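Local coordinates for uncharacterized protein (PDB 4O5P), which is the type VI secretion phospholipase effector Tle1 of Pseudomonas aeruginosa, an enzyme of the alpha/beta-hydrolase clan that probably hydrolyses membrane phospholipids, at residues A[31-36]-A[414-419]; A[228-233]-A[271-276]; A[330-335]-A[408-413]. All coordinates share one frame; numbering follows the deposited sequence.

Contact 1 (A[31-36]-A[414-419]); sequences ILKQQS and AFEAGA
Lys33 lays its methylene chain along the backbone of Glu416 to Gly418, CD lying 4.0 Å from Ala417 C and the ammonium end running on to Glu416. The chain is extended beyond CG (chi2 -179°), and this straight reach carries NZ from helix 24-34 to the last turn of helix 403-416. There NZ points to the carbonyl oxygen of Glu416, but at a modelled NZ to O separation of 2.5 Å the bond is too short to be trusted in detail. The carboxylate of Glu416 stands farther off, with OE2 4.1 Å from Lys33 NZ, a proximity of opposite charges beyond salt-bridge range that may still favour the ammonium form. Gln34 approaches the same turn beside the lysine: its CG sits 3.3 Å from Gly418 O, and NE2 gives that oxygen a weak bond of 3.4 Å with an N-H...O angle of 150°. The amide oxygen OE1 of Gln34 is taken by Arg437, which holds the other end of the group. Asn30, one turn earlier on the helix, binds the carbonyls of Phe415 and Ala419. The CA atoms of Lys33 and Gly418 are the nearest pair, 5.3 Å apart, and the absence of a side chain lets Lys33 CB approach Gly418 CA to 4.0 Å. The positive phi of Gly418 (103°), with Ala419 N bonded to Ala414 O at 3.0 Å and Gly418 N to Phe415 O, defines a Schellman motif, the C-terminal capping motif, with glycine just past the last helical turn, that ends helix 403-416.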
loop_
_atom_site.group_PDB
_atom_site.type_symbol
_atom_site.label_atom_id
_atom_site.label_comp_id
_atom_site.label_asym_id
_atom_site.label_seq_id
_atom_site.Cartn_x
_atom_site.Cartn_y
_atom_site.Cartn_z
ATOM N N ILE A 31 -20.042 4.128 22.641
ATOM C CA ILE A 31 -20.827 5.361 22.613
ATOM C C ILE A 31 -20.191 6.399 23.531
ATOM O O ILE A 31 -19.972 7.536 23.123
ATOM C CB ILE A 31 -22.294 5.096 23.010
ATOM C CG1 ILE A 31 -23.016 4.393 21.858
ATOM C CG2 ILE A 31 -23.016 6.400 23.368
ATOM C CD1 ILE A 31 -24.139 3.479 22.286
ATOM N N LEU A 32 -19.867 5.983 24.756
ATOM C CA LEU A 32 -19.325 6.872 25.782
ATOM C C LEU A 32 -18.062 7.580 25.306
ATOM O O LEU A 32 -17.882 8.786 25.549
ATOM C CB LEU A 32 -19.036 6.118 27.095
ATOM C CG LEU A 32 -20.161 5.537 27.975
ATOM C CD1 LEU A 32 -19.796 5.545 29.454
ATOM C CD2 LEU A 32 -21.533 6.183 27.744
ATOM N N LYS A 33 -17.192 6.828 24.631
ATOM C CA LYS A 33 -15.991 7.408 24.029
ATOM C C LYS A 33 -16.339 8.433 22.957
ATOM O O LYS A 33 -15.730 9.508 22.888
ATOM C CB LYS A 33 -15.089 6.314 23.440
ATOM C CG LYS A 33 -14.076 5.795 24.432
ATOM C CD LYS A 33 -13.178 4.729 23.839
ATOM C CE LYS A 33 -12.672 3.828 24.955
ATOM N NZ LYS A 33 -11.422 3.096 24.582
ATOM N N GLN A 34 -17.310 8.106 22.112
ATOM C CA GLN A 34 -17.726 9.065 21.090
ATOM C C GLN A 34 -18.271 10.376 21.661
ATOM O O GLN A 34 -18.123 11.432 21.042
ATOM C CB GLN A 34 -18.747 8.427 20.159
ATOM C CG GLN A 34 -18.132 7.344 19.297
ATOM C CD GLN A 34 -19.162 6.369 18.813
ATOM O OE1 GLN A 34 -20.357 6.641 18.886
ATOM N NE2 GLN A 34 -18.712 5.211 18.328
ATOM N N GLN A 35 -18.882 10.306 22.844
ATOM C CA GLN A 35 -19.531 11.470 23.449
ATOM C C GLN A 35 -18.677 12.157 24.514
ATOM O O GLN A 35 -19.203 12.907 25.339
ATOM C CB GLN A 35 -20.859 11.072 24.096
ATOM C CG GLN A 35 -21.872 10.395 23.200
ATOM C CD GLN A 35 -23.062 9.883 24.001
ATOM O OE1 GLN A 35 -23.024 9.845 25.237
ATOM N NE2 GLN A 35 -24.127 9.494 23.306
ATOM N N SER A 36 -17.370 11.910 24.517
ATOM C CA SER A 36 -16.510 12.457 25.572
ATOM C C SER A 36 -16.378 13.983 25.492
ATOM O O SER A 36 -16.430 14.679 26.521
ATOM C CB SER A 36 -15.130 11.781 25.580
ATOM O OG SER A 36 -14.426 12.016 24.372
ATOM N N ALA A 414 -10.572 -0.985 16.480
ATOM C CA ALA A 414 -11.147 0.298 16.133
ATOM C C ALA A 414 -12.333 0.524 17.059
ATOM O O ALA A 414 -12.529 1.628 17.576
ATOM C CB ALA A 414 -11.564 0.319 14.677
ATOM N N PHE A 415 -13.086 -0.539 17.323
ATOM C CA PHE A 415 -14.273 -0.387 18.151
ATOM C C PHE A 415 -13.840 0.024 19.562
ATOM O O PHE A 415 -14.490 0.855 20.216
ATOM C CB PHE A 415 -15.095 -1.681 18.159
ATOM C CG PHE A 415 -16.518 -1.491 18.600
ATOM C CD1 PHE A 415 -17.506 -1.172 17.680
ATOM C CD2 PHE A 415 -16.865 -1.616 19.943
ATOM C CE1 PHE A 415 -18.824 -0.992 18.080
ATOM C CE2 PHE A 415 -18.184 -1.430 20.356
ATOM C CZ PHE A 415 -19.163 -1.115 19.423
ATOM N N GLU A 416 -12.710 -0.523 20.003
ATOM C CA GLU A 416 -12.225 -0.258 21.346
ATOM C C GLU A 416 -11.796 1.182 21.440
ATOM O O GLU A 416 -11.855 1.786 22.518
ATOM C CB GLU A 416 -11.006 -1.128 21.661
ATOM C CG GLU A 416 -11.148 -2.071 22.841
ATOM C CD GLU A 416 -11.739 -1.421 24.077
ATOM O OE1 GLU A 416 -12.982 -1.353 24.170
ATOM O OE2 GLU A 416 -10.966 -0.993 24.960
ATOM N N ALA A 417 -11.354 1.741 20.315
ATOM C CA ALA A 417 -10.762 3.073 20.357
ATOM C C ALA A 417 -11.805 4.153 20.121
ATOM O O ALA A 417 -11.488 5.344 20.099
ATOM C CB ALA A 417 -9.598 3.181 19.359
ATOM N N GLY A 418 -13.053 3.738 19.955
ATOM C CA GLY A 418 -14.157 4.681 19.855
ATOM C C GLY A 418 -14.678 4.916 18.444
ATOM O O GLY A 418 -15.421 5.861 18.209
ATOM N N ALA A 419 -14.313 4.045 17.505
ATOM C CA ALA A 419 -14.735 4.205 16.102
ATOM C C ALA A 419 -16.248 4.081 15.876
ATOM O O ALA A 419 -16.902 3.222 16.470
ATOM C CB ALA A 419 -13.979 3.218 15.201
#

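Contact 2 (A[228-233]-A[271-276]); sequences AMRLYI and PISIEF
Ser273 OG is approached by two groups: Arg230 NH1 donates to it in a sound bond of 2.9 Å, tilted 15° from the guanidinium plane, while the separation of 2.4 Å between Ser273 OG and Glu275 OE2 is too short to be taken at face value. Arg230 reaches OG because its chain bends at chi2 (-63°), folding CD and the guanidinium back over the neighbouring strand. NE of Arg230 forms its salt bridge with Asp37. Beyond this group, Glu275 CB packs 3.4 Å from Tyr232 CE2, its side chain running beside the ring, whose hydroxyl bonds to His66. Beneath these side chains the strands run parallel, 14° apart, with Met229 N bonded to Pro271 O and Leu231 N to Ser273 O at 2.8 Å. A beta bulge then shifts the register: Leu231 O receives weak bonds from both Glu275 N and Phe276 N, and Ile233 N resumes the ladder at Phe276 O. Met229, Leu231, Ile272 and Ile274 form the apolar opposite face, where Leu231 CB meets Ile274 CG1 at 4.0 Å. Arg230 NH1 lies 4.1 Å from Glu275 OE2, which is well out of the guanidinium plane; this proximity of charge alone would, if anything, favour the carboxylate form of Glu275.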
loop_
_atom_site.group_PDB
_atom_site.type_symbol
_atom_site.label_atom_id
_atom_site.label_comp_id
_atom_site.label_asym_id
_atom_site.label_seq_id
_atom_site.Cartn_x
_atom_site.Cartn_y
_atom_site.Cartn_z
ATOM N N ALA A 228 -15.063 19.608 18.378
ATOM C CA ALA A 228 -13.782 19.028 17.987
ATOM C C ALA A 228 -13.909 18.205 16.731
ATOM O O ALA A 228 -15.013 17.975 16.219
ATOM C CB ALA A 228 -13.207 18.146 19.114
HETATM N N MSE A 229 -12.755 17.752 16.258
HETATM C CA MSE A 229 -12.688 16.851 15.134
HETATM C C MSE A 229 -11.860 15.645 15.500
HETATM O O MSE A 229 -10.703 15.772 15.880
HETATM C CB MSE A 229 -12.094 17.562 13.933
HETATM C CG MSE A 229 -13.101 18.523 13.375
HETATM SE SE MSE A 229 -12.697 19.353 11.738
HETATM C CE MSE A 229 -11.809 17.891 10.731
ATOM N N ARG A 230 -12.478 14.475 15.372
ATOM C CA ARG A 230 -11.895 13.223 15.817
ATOM C C ARG A 230 -11.864 12.273 14.631
ATOM O O ARG A 230 -12.905 12.017 14.016
ATOM C CB ARG A 230 -12.749 12.644 16.939
ATOM C CG ARG A 230 -12.996 13.620 18.082
ATOM C CD ARG A 230 -11.697 13.992 18.744
ATOM N NE ARG A 230 -11.853 14.967 19.826
ATOM C CZ ARG A 230 -10.840 15.658 20.344
ATOM N NH1 ARG A 230 -9.604 15.476 19.884
ATOM N NH2 ARG A 230 -11.054 16.522 21.324
ATOM N N LEU A 231 -10.672 11.762 14.305
ATOM C CA LEU A 231 -10.472 11.018 13.056
ATOM C C LEU A 231 -10.214 9.529 13.294
ATOM O O LEU A 231 -9.499 9.156 14.212
ATOM C CB LEU A 231 -9.301 11.591 12.252
ATOM C CG LEU A 231 -9.388 13.025 11.718
ATOM C CD1 LEU A 231 -8.383 13.257 10.627
ATOM C CD2 LEU A 231 -10.758 13.327 11.213
ATOM N N TYR A 232 -10.815 8.696 12.453
ATOM C CA TYR A 232 -10.601 7.256 12.443
ATOM C C TYR A 232 -10.195 6.940 11.010
ATOM O O TYR A 232 -10.945 7.224 10.067
ATOM C CB TYR A 232 -11.882 6.527 12.869
ATOM C CG TYR A 232 -12.491 7.194 14.083
ATOM C CD1 TYR A 232 -13.331 8.297 13.939
ATOM C CD2 TYR A 232 -12.180 6.768 15.367
ATOM C CE1 TYR A 232 -13.859 8.939 15.035
ATOM C CE2 TYR A 232 -12.709 7.415 16.477
ATOM C CZ TYR A 232 -13.549 8.490 16.299
ATOM O OH TYR A 232 -14.083 9.141 17.388
ATOM N N ILE A 233 -8.986 6.399 10.846
ATOM C CA ILE A 233 -8.350 6.302 9.526
ATOM C C ILE A 233 -7.910 4.860 9.282
ATOM O O ILE A 233 -7.211 4.292 10.114
ATOM C CB ILE A 233 -7.072 7.192 9.451
ATOM C CG1 ILE A 233 -7.337 8.629 9.945
ATOM C CG2 ILE A 233 -6.489 7.195 8.040
ATOM C CD1 ILE A 233 -8.117 9.496 8.994
ATOM N N PRO A 271 -10.049 21.727 18.095
ATOM C CA PRO A 271 -9.129 20.642 18.453
ATOM C C PRO A 271 -9.308 19.502 17.471
ATOM O O PRO A 271 -10.454 19.220 17.079
ATOM C CB PRO A 271 -9.629 20.199 19.837
ATOM C CG PRO A 271 -10.302 21.405 20.402
ATOM C CD PRO A 271 -10.926 22.109 19.221
ATOM N N ILE A 272 -8.207 18.868 17.073
ATOM C CA ILE A 272 -8.259 17.745 16.143
ATOM C C ILE A 272 -7.306 16.656 16.591
ATOM O O ILE A 272 -6.181 16.925 17.039
ATOM C CB ILE A 272 -7.922 18.182 14.683
ATOM C CG1 ILE A 272 -8.136 17.029 13.693
ATOM C CG2 ILE A 272 -6.501 18.763 14.588
ATOM C CD1 ILE A 272 -7.993 17.464 12.232
ATOM N N SER A 273 -7.755 15.413 16.469
ATOM C CA SER A 273 -6.902 14.279 16.795
ATOM C C SER A 273 -7.234 13.097 15.897
ATOM O O SER A 273 -8.359 12.966 15.437
ATOM C CB SER A 273 -7.129 13.892 18.251
ATOM O OG SER A 273 -8.419 13.321 18.414
ATOM N N ILE A 274 -6.244 12.247 15.643
ATOM C CA ILE A 274 -6.506 10.936 15.063
ATOM C C ILE A 274 -6.708 9.956 16.224
ATOM O O ILE A 274 -5.753 9.524 16.853
ATOM C CB ILE A 274 -5.360 10.472 14.129
ATOM C CG1 ILE A 274 -5.309 11.352 12.870
ATOM C CG2 ILE A 274 -5.552 8.999 13.740
ATOM C CD1 ILE A 274 -4.118 11.066 11.930
ATOM N N GLU A 275 -7.963 9.646 16.528
ATOM C CA GLU A 275 -8.314 8.715 17.603
ATOM C C GLU A 275 -7.828 7.298 17.291
ATOM O O GLU A 275 -7.530 6.522 18.213
ATOM C CB GLU A 275 -9.830 8.681 17.774
ATOM C CG GLU A 275 -10.456 9.982 18.264
ATOM C CD GLU A 275 -9.911 10.400 19.605
ATOM O OE1 GLU A 275 -10.148 9.675 20.593
ATOM O OE2 GLU A 275 -9.215 11.442 19.666
ATOM N N PHE A 276 -7.757 6.959 15.998
ATOM C CA PHE A 276 -7.344 5.607 15.601
ATOM C C PHE A 276 -6.774 5.556 14.176
ATOM O O PHE A 276 -7.391 6.035 13.231
ATOM C CB PHE A 276 -8.524 4.632 15.723
ATOM C CG PHE A 276 -8.156 3.185 15.452
ATOM C CD1 PHE A 276 -7.661 2.375 16.476
ATOM C CD2 PHE A 276 -8.296 2.643 14.178
ATOM C CE1 PHE A 276 -7.314 1.040 16.230
ATOM C CE2 PHE A 276 -7.952 1.322 13.918
ATOM C CZ PHE A 276 -7.465 0.518 14.943
#

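Contact 3 (A[330-335]-A[408-413]); sequences RCVHLV and QHMYAE
Glu413 OE2 and water 2 lie at the edge of the Arg330 guanidinium, both in its plane, whereas the carboxylate is turned 45° against it and is met from above its own plane. The setting is a helix laid over a largely parallel beta sheet, as in the alpha/beta-hydrolase fold: helix 403-416 runs antiparallel to strand 331-336, the segment axes 175° apart and 9.9 Å from each other. The salt bridge from Arg330 NH2 to Glu413 OE2 is 3.1 Å long and nearly straight. Water 1 joins Arg330 NE to both OE2 and the backbone oxygen of Glu413, and water 2 links Arg330 NH2, weakly, with OE1. That OE1 also takes a bond from His409 NE2 through its anti lone pair, so the carboxylate is held at both oxygens; His409 ND1 is bonded to Tyr375. Below the polar group, Val332 CG2 packs 3.7 Å from Glu413 CD, and Leu334 CD2 lies 3.8 Å from His409 ND1. Met410, modelled as selenomethionine, leaves the helix with CG anti to its nitrogen (chi1 -176°), then bends so that SE and CE slide past the valine and leucine; CE ends 3.9 Å from Leu334 CG.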
loop_
_atom_site.group_PDB
_atom_site.type_symbol
_atom_site.label_atom_id
_atom_site.label_comp_id
_atom_site.label_asym_id
_atom_site.label_seq_id
_atom_site.Cartn_x
_atom_site.Cartn_y
_atom_site.Cartn_z
ATOM N N ARG A 330 -3.782 6.217 18.959
ATOM C CA ARG A 330 -3.752 4.759 18.811
ATOM C C ARG A 330 -3.466 4.362 17.360
ATOM O O ARG A 330 -4.162 4.799 16.440
ATOM C CB ARG A 330 -5.098 4.162 19.240
ATOM C CG ARG A 330 -5.204 2.632 19.096
ATOM C CD ARG A 330 -4.276 1.909 20.070
ATOM N NE ARG A 330 -4.478 0.461 20.042
ATOM C CZ ARG A 330 -3.600 -0.417 20.524
ATOM N NH1 ARG A 330 -2.455 0.009 21.039
ATOM N NH2 ARG A 330 -3.856 -1.713 20.473
ATOM N N CYS A 331 -2.453 3.521 17.165
ATOM C CA CYS A 331 -2.188 2.955 15.847
ATOM C C CYS A 331 -1.970 1.448 15.922
ATOM O O CYS A 331 -1.167 0.965 16.727
ATOM C CB CYS A 331 -0.978 3.619 15.189
ATOM S SG CYS A 331 -0.566 2.930 13.544
ATOM N N VAL A 332 -2.704 0.709 15.092
ATOM C CA VAL A 332 -2.548 -0.739 15.000
ATOM C C VAL A 332 -2.097 -1.105 13.578
ATOM O O VAL A 332 -2.763 -0.744 12.618
ATOM C CB VAL A 332 -3.870 -1.455 15.291
ATOM C CG1 VAL A 332 -3.742 -2.942 14.958
ATOM C CG2 VAL A 332 -4.321 -1.234 16.769
ATOM N N HIS A 333 -0.976 -1.816 13.445
ATOM C CA HIS A 333 -0.478 -2.217 12.122
ATOM C C HIS A 333 -0.366 -3.736 12.032
ATOM O O HIS A 333 0.434 -4.342 12.720
ATOM C CB HIS A 333 0.909 -1.619 11.890
ATOM C CG HIS A 333 1.412 -1.747 10.482
ATOM N ND1 HIS A 333 2.755 -1.705 10.173
ATOM C CD2 HIS A 333 0.761 -1.869 9.300
ATOM C CE1 HIS A 333 2.910 -1.794 8.862
ATOM N NE2 HIS A 333 1.715 -1.898 8.308
ATOM N N LEU A 334 -1.161 -4.335 11.160
ATOM C CA LEU A 334 -1.153 -5.761 10.944
ATOM C C LEU A 334 -0.333 -5.996 9.691
ATOM O O LEU A 334 -0.633 -5.407 8.646
ATOM C CB LEU A 334 -2.595 -6.234 10.730
ATOM C CG LEU A 334 -3.572 -5.847 11.843
ATOM C CD1 LEU A 334 -4.929 -6.460 11.604
ATOM C CD2 LEU A 334 -3.027 -6.237 13.239
ATOM N N VAL A 335 0.691 -6.850 9.791
ATOM C CA VAL A 335 1.619 -7.083 8.681
ATOM C C VAL A 335 1.679 -8.547 8.227
ATOM O O VAL A 335 1.460 -9.461 9.018
ATOM C CB VAL A 335 3.050 -6.572 9.022
ATOM C CG1 VAL A 335 2.988 -5.137 9.599
ATOM C CG2 VAL A 335 3.731 -7.484 10.024
ATOM N N GLN A 408 -11.492 -8.821 11.398
ATOM C CA GLN A 408 -12.178 -8.782 12.680
ATOM C C GLN A 408 -11.276 -8.130 13.720
ATOM O O GLN A 408 -11.728 -7.305 14.545
ATOM C CB GLN A 408 -12.624 -10.183 13.110
ATOM C CG GLN A 408 -13.865 -10.673 12.370
ATOM C CD GLN A 408 -14.624 -11.765 13.126
ATOM O OE1 GLN A 408 -14.260 -12.134 14.245
ATOM N NE2 GLN A 408 -15.689 -12.287 12.509
ATOM N N HIS A 409 -9.988 -8.437 13.638
ATOM C CA HIS A 409 -9.082 -7.931 14.649
ATOM C C HIS A 409 -9.117 -6.408 14.555
ATOM O O HIS A 409 -9.252 -5.711 15.580
ATOM C CB HIS A 409 -7.673 -8.503 14.452
ATOM C CG HIS A 409 -6.663 -8.018 15.445
ATOM N ND1 HIS A 409 -5.341 -8.409 15.407
ATOM C CD2 HIS A 409 -6.774 -7.171 16.500
ATOM C CE1 HIS A 409 -4.682 -7.818 16.390
ATOM N NE2 HIS A 409 -5.528 -7.056 17.062
HETATM N N MSE A 410 -9.082 -5.899 13.320
HETATM C CA MSE A 410 -8.919 -4.471 13.138
HETATM C C MSE A 410 -10.191 -3.849 13.657
HETATM O O MSE A 410 -10.161 -2.841 14.386
HETATM C CB MSE A 410 -8.687 -4.108 11.656
HETATM C CG MSE A 410 -8.407 -2.618 11.468
HETATM SE SE MSE A 410 -6.692 -2.113 12.259
HETATM C CE MSE A 410 -5.579 -2.651 10.767
ATOM N N TYR A 411 -11.305 -4.521 13.357
ATOM C CA TYR A 411 -12.598 -4.020 13.762
ATOM C C TYR A 411 -12.588 -3.831 15.270
ATOM O O TYR A 411 -12.931 -2.747 15.777
ATOM C CB TYR A 411 -13.690 -5.004 13.339
ATOM C CG TYR A 411 -15.064 -4.635 13.821
ATOM C CD1 TYR A 411 -15.892 -3.818 13.068
ATOM C CD2 TYR A 411 -15.539 -5.119 15.032
ATOM C CE1 TYR A 411 -17.172 -3.490 13.523
ATOM C CE2 TYR A 411 -16.791 -4.800 15.488
ATOM C CZ TYR A 411 -17.604 -3.989 14.744
ATOM O OH TYR A 411 -18.858 -3.685 15.241
ATOM N N ALA A 412 -12.124 -4.858 15.983
ATOM C CA ALA A 412 -12.232 -4.843 17.437
ATOM C C ALA A 412 -11.396 -3.693 17.958
ATOM O O ALA A 412 -11.848 -2.930 18.834
ATOM C CB ALA A 412 -11.777 -6.171 18.037
ATOM N N GLU A 413 -10.208 -3.522 17.371
ATOM C CA GLU A 413 -9.287 -2.494 17.847
ATOM C C GLU A 413 -9.968 -1.159 17.654
ATOM O O GLU A 413 -10.025 -0.346 18.582
ATOM C CB GLU A 413 -7.955 -2.525 17.074
ATOM C CG GLU A 413 -7.141 -3.809 17.292
ATOM C CD GLU A 413 -6.347 -3.762 18.572
ATOM O OE1 GLU A 413 -5.529 -4.689 18.785
ATOM O OE2 GLU A 413 -6.526 -2.788 19.357
HETATM O O HOH W 1 -7.354 -0.191 19.718
HETATM O O HOH W 2 -3.625 -4.800 20.786
#

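Contact 2 joins two strands of the mixed sheet, contact 3 packs helix 403-416 on it, and contact 1 ties helix 24-34 to the end of that helix. Contacts 1 and 2 have centres about 11 Å apart, contacts 1 and 3 about 15 Å, and contacts 2 and 3 about 16 Å. Helix 403-416 supplies both 408-413 and the adjoining 414-419, while neighbouring strands 270-280 and 331-336 serve contacts 2 and 3 respectively. Phe276 is the junction: CE1 lies 3.7 Å from Glu413 CB, and CD1 lies 3.6 Å from Ala417 CB. Along the chain, contact 1 closes a loop holding contact 2 and then contact 3. Strand 225-236 leads into a probable nucleophile elbow.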